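Local atomic coordinates of apicoplast TIC22, putative (Plasmodium falciparum 3D7, PDB entry 4E6Z), a protein that acts as an essential chaperone required for the import of proteins into the apicoplast, the relict plastid of the malaria parasite. Residues M191-L200 / V234-V244. Numbering follows the deposited sequence.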
# COMPACT_ATOMS: atom_id res chain seq x y z
N MSE A 191 10.41 2.71 -5.37
CA MSE A 191 9.21 3.53 -5.26
C MSE A 191 8.12 2.91 -4.40
O MSE A 191 7.98 3.24 -3.22
CB MSE A 191 8.66 3.85 -6.66
CG MSE A 191 9.31 5.04 -7.33
SE MSE A 191 8.63 6.76 -6.67
CE MSE A 191 9.50 6.82 -4.92
N TYR A 192 7.33 2.02 -4.99
CA TYR A 192 6.23 1.38 -4.29
C TYR A 192 6.43 -0.13 -4.29
O TYR A 192 5.86 -0.84 -5.12
CB TYR A 192 4.90 1.74 -4.92
CG TYR A 192 4.63 3.23 -4.95
CD1 TYR A 192 4.03 3.86 -3.87
CD2 TYR A 192 4.98 4.00 -6.05
CE1 TYR A 192 3.78 5.23 -3.89
CE2 TYR A 192 4.73 5.36 -6.07
CZ TYR A 192 4.13 5.97 -4.99
OH TYR A 192 3.89 7.32 -5.02
N PRO A 193 7.24 -0.62 -3.34
CA PRO A 193 7.67 -2.02 -3.30
C PRO A 193 6.53 -3.03 -3.09
O PRO A 193 5.62 -2.82 -2.29
CB PRO A 193 8.63 -2.05 -2.10
CG PRO A 193 8.24 -0.87 -1.26
CD PRO A 193 7.82 0.18 -2.25
N VAL A 194 6.60 -4.11 -3.85
CA VAL A 194 5.84 -5.32 -3.55
C VAL A 194 6.82 -6.48 -3.71
O VAL A 194 7.76 -6.40 -4.50
CB VAL A 194 4.60 -5.50 -4.45
CG1 VAL A 194 3.49 -4.55 -4.01
CG2 VAL A 194 4.96 -5.25 -5.90
N PHE A 195 6.60 -7.56 -2.96
CA PHE A 195 7.53 -8.68 -2.93
C PHE A 195 6.94 -9.94 -3.55
O PHE A 195 5.74 -10.19 -3.43
CB PHE A 195 7.96 -8.97 -1.49
CG PHE A 195 8.49 -7.77 -0.75
CD1 PHE A 195 9.85 -7.50 -0.73
CD2 PHE A 195 7.63 -6.91 -0.09
CE1 PHE A 195 10.34 -6.40 -0.06
CE2 PHE A 195 8.12 -5.81 0.59
CZ PHE A 195 9.48 -5.55 0.60
N TYR A 196 7.77 -10.73 -4.21
CA TYR A 196 7.33 -12.03 -4.72
C TYR A 196 8.47 -13.05 -4.74
O TYR A 196 9.64 -12.69 -4.68
CB TYR A 196 6.69 -11.89 -6.10
CG TYR A 196 7.68 -11.82 -7.25
CD1 TYR A 196 7.95 -12.95 -8.02
CD2 TYR A 196 8.33 -10.64 -7.56
CE1 TYR A 196 8.85 -12.90 -9.07
CE2 TYR A 196 9.23 -10.58 -8.61
CZ TYR A 196 9.49 -11.71 -9.36
OH TYR A 196 10.39 -11.65 -10.40
N ALA A 197 8.10 -14.32 -4.83
CA ALA A 197 9.07 -15.41 -4.88
C ALA A 197 8.98 -16.17 -6.20
O ALA A 197 7.89 -16.38 -6.74
CB ALA A 197 8.86 -16.36 -3.71
N GLU A 198 10.14 -16.57 -6.71
CA GLU A 198 10.25 -17.22 -8.02
C GLU A 198 9.33 -18.42 -8.22
O GLU A 198 8.59 -18.49 -9.21
CB GLU A 198 11.70 -17.67 -8.24
CG GLU A 198 12.70 -16.53 -8.28
CD GLU A 198 12.71 -15.82 -9.62
OE1 GLU A 198 11.65 -15.32 -10.05
OE2 GLU A 198 13.80 -15.74 -10.24
N ASN A 199 9.37 -19.36 -7.29
CA ASN A 199 8.70 -20.64 -7.48
C ASN A 199 7.42 -20.78 -6.66
O ASN A 199 7.01 -21.88 -6.31
CB ASN A 199 9.65 -21.79 -7.16
CG ASN A 199 10.86 -21.81 -8.08
OD1 ASN A 199 10.73 -22.10 -9.27
ND2 ASN A 199 12.03 -21.51 -7.54
N LEU A 200 6.79 -19.64 -6.37
CA LEU A 200 5.59 -19.61 -5.53
C LEU A 200 4.36 -19.21 -6.34
O LEU A 200 4.39 -18.24 -7.09
CB LEU A 200 5.79 -18.64 -4.36
CG LEU A 200 4.65 -18.58 -3.35
CD1 LEU A 200 4.49 -19.92 -2.65
CD2 LEU A 200 4.90 -17.48 -2.33
N VAL A 234 13.48 -26.57 -2.85
CA VAL A 234 13.30 -25.51 -3.83
C VAL A 234 13.84 -24.17 -3.33
O VAL A 234 13.69 -23.83 -2.15
CB VAL A 234 11.81 -25.34 -4.20
CG1 VAL A 234 11.63 -24.25 -5.23
CG2 VAL A 234 11.24 -26.66 -4.70
N ASP A 235 14.47 -23.42 -4.22
CA ASP A 235 14.93 -22.08 -3.89
C ASP A 235 13.83 -21.05 -4.15
O ASP A 235 13.22 -21.04 -5.21
CB ASP A 235 16.18 -21.71 -4.70
CG ASP A 235 16.62 -20.28 -4.46
OD1 ASP A 235 16.46 -19.78 -3.33
OD2 ASP A 235 17.13 -19.64 -5.41
N TYR A 236 13.59 -20.20 -3.16
CA TYR A 236 12.63 -19.11 -3.33
C TYR A 236 13.33 -17.76 -3.37
O TYR A 236 13.37 -17.03 -2.38
CB TYR A 236 11.57 -19.15 -2.24
CG TYR A 236 10.60 -20.29 -2.42
CD1 TYR A 236 9.53 -20.18 -3.29
CD2 TYR A 236 10.78 -21.48 -1.73
CE1 TYR A 236 8.65 -21.22 -3.47
CE2 TYR A 236 9.90 -22.54 -1.91
CZ TYR A 236 8.84 -22.40 -2.78
OH TYR A 236 7.96 -23.43 -2.96
N LYS A 237 13.90 -17.45 -4.53
CA LYS A 237 14.54 -16.17 -4.75
C LYS A 237 13.52 -15.05 -4.57
O LYS A 237 12.58 -14.91 -5.35
CB LYS A 237 15.14 -16.13 -6.16
CG LYS A 237 16.57 -15.63 -6.23
CD LYS A 237 16.64 -14.12 -6.36
CE LYS A 237 18.08 -13.67 -6.56
NZ LYS A 237 18.17 -12.21 -6.83
N ILE A 238 13.70 -14.26 -3.51
CA ILE A 238 12.81 -13.14 -3.24
C ILE A 238 13.20 -11.94 -4.10
O ILE A 238 14.36 -11.54 -4.13
CB ILE A 238 12.84 -12.76 -1.75
CG1 ILE A 238 12.27 -13.90 -0.91
CG2 ILE A 238 12.08 -11.45 -1.51
CD1 ILE A 238 12.35 -13.65 0.59
N LYS A 239 12.23 -11.39 -4.81
CA LYS A 239 12.48 -10.24 -5.67
C LYS A 239 11.51 -9.09 -5.39
O LYS A 239 10.40 -9.30 -4.91
CB LYS A 239 12.42 -10.65 -7.14
CG LYS A 239 13.48 -11.67 -7.52
CD LYS A 239 13.47 -11.97 -9.01
CE LYS A 239 14.62 -12.90 -9.37
NZ LYS A 239 14.65 -13.25 -10.82
N VAL A 240 11.95 -7.87 -5.69
CA VAL A 240 11.15 -6.69 -5.44
C VAL A 240 10.68 -6.07 -6.75
O VAL A 240 11.43 -6.00 -7.72
CB VAL A 240 11.93 -5.63 -4.63
CG1 VAL A 240 11.12 -4.34 -4.48
CG2 VAL A 240 12.31 -6.18 -3.27
N LEU A 241 9.42 -5.65 -6.78
CA LEU A 241 8.87 -4.99 -7.96
C LEU A 241 8.26 -3.65 -7.59
O LEU A 241 7.94 -3.39 -6.42
CB LEU A 241 7.84 -5.88 -8.64
CG LEU A 241 8.37 -7.18 -9.25
CD1 LEU A 241 7.23 -8.07 -9.70
CD2 LEU A 241 9.31 -6.89 -10.41
N ASN A 242 8.08 -2.79 -8.59
CA ASN A 242 7.45 -1.50 -8.39
C ASN A 242 5.96 -1.59 -8.71
O ASN A 242 5.58 -1.74 -9.87
CB ASN A 242 8.12 -0.44 -9.26
CG ASN A 242 7.44 0.91 -9.16
OD1 ASN A 242 6.80 1.23 -8.16
ND2 ASN A 242 7.59 1.73 -10.21
N MSE A 243 5.13 -1.52 -7.67
CA MSE A 243 3.68 -1.69 -7.83
C MSE A 243 3.13 -0.87 -8.99
O MSE A 243 2.24 -1.32 -9.70
CB MSE A 243 2.94 -1.32 -6.54
CG MSE A 243 1.43 -1.48 -6.66
SE MSE A 243 0.44 -0.25 -5.52
CE MSE A 243 1.18 1.44 -6.17
N VAL A 244 3.66 0.33 -9.16
CA VAL A 244 3.22 1.21 -10.24
C VAL A 244 3.43 0.60 -11.62
O VAL A 244 2.52 0.60 -12.45
CB VAL A 244 3.92 2.58 -10.17
CG1 VAL A 244 3.84 3.29 -11.52
CG2 VAL A 244 3.31 3.44 -9.06
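V194 and Y196 form antiparallel hydrogen-bonded pairs with L241 and K239, joining strand 193-197 to strand 238-242 at one edge of a four-stranded mixed sheet; their axes approach to 4.7 Å at an angle of 144°. On the face of V194 and Y196, the Y196 ring crosses L241 and K239 obliquely: chi1 of 81° wedges CG between backbone N and carbonyl carbon, and CE2 meets L241 CD1 at 3.4 Å. The K239 chain, extended beyond CG, runs past Y196 OH, and its NZ forms a salt bridge 2.7 Å from E198 OE2, arriving from above the carboxylate plane. On the other face, F195 CE1 touches V240 CG2 at 3.8 Å, while helix 172-179 packs on P193 and F195. N242 OD1 lies at the edge of the Y192 ring and accepts weak bonds from Y192 N and V244 N, the bond from V244 N making N242 the N-cap of helix 243-247. M243 N donates to Y192 O (2.7 Å). Beyond the other end, N199 ND2 donates to D235 O (2.7 Å), which lies in the N199 amide plane. Backbone bonds (M243 N to Y192 O, E198 N to K237 O), with the N242 and N199 side chains, thus extend the pairing past both ends, and a partly exposed ion pair ties the edge strand to turn 197-200.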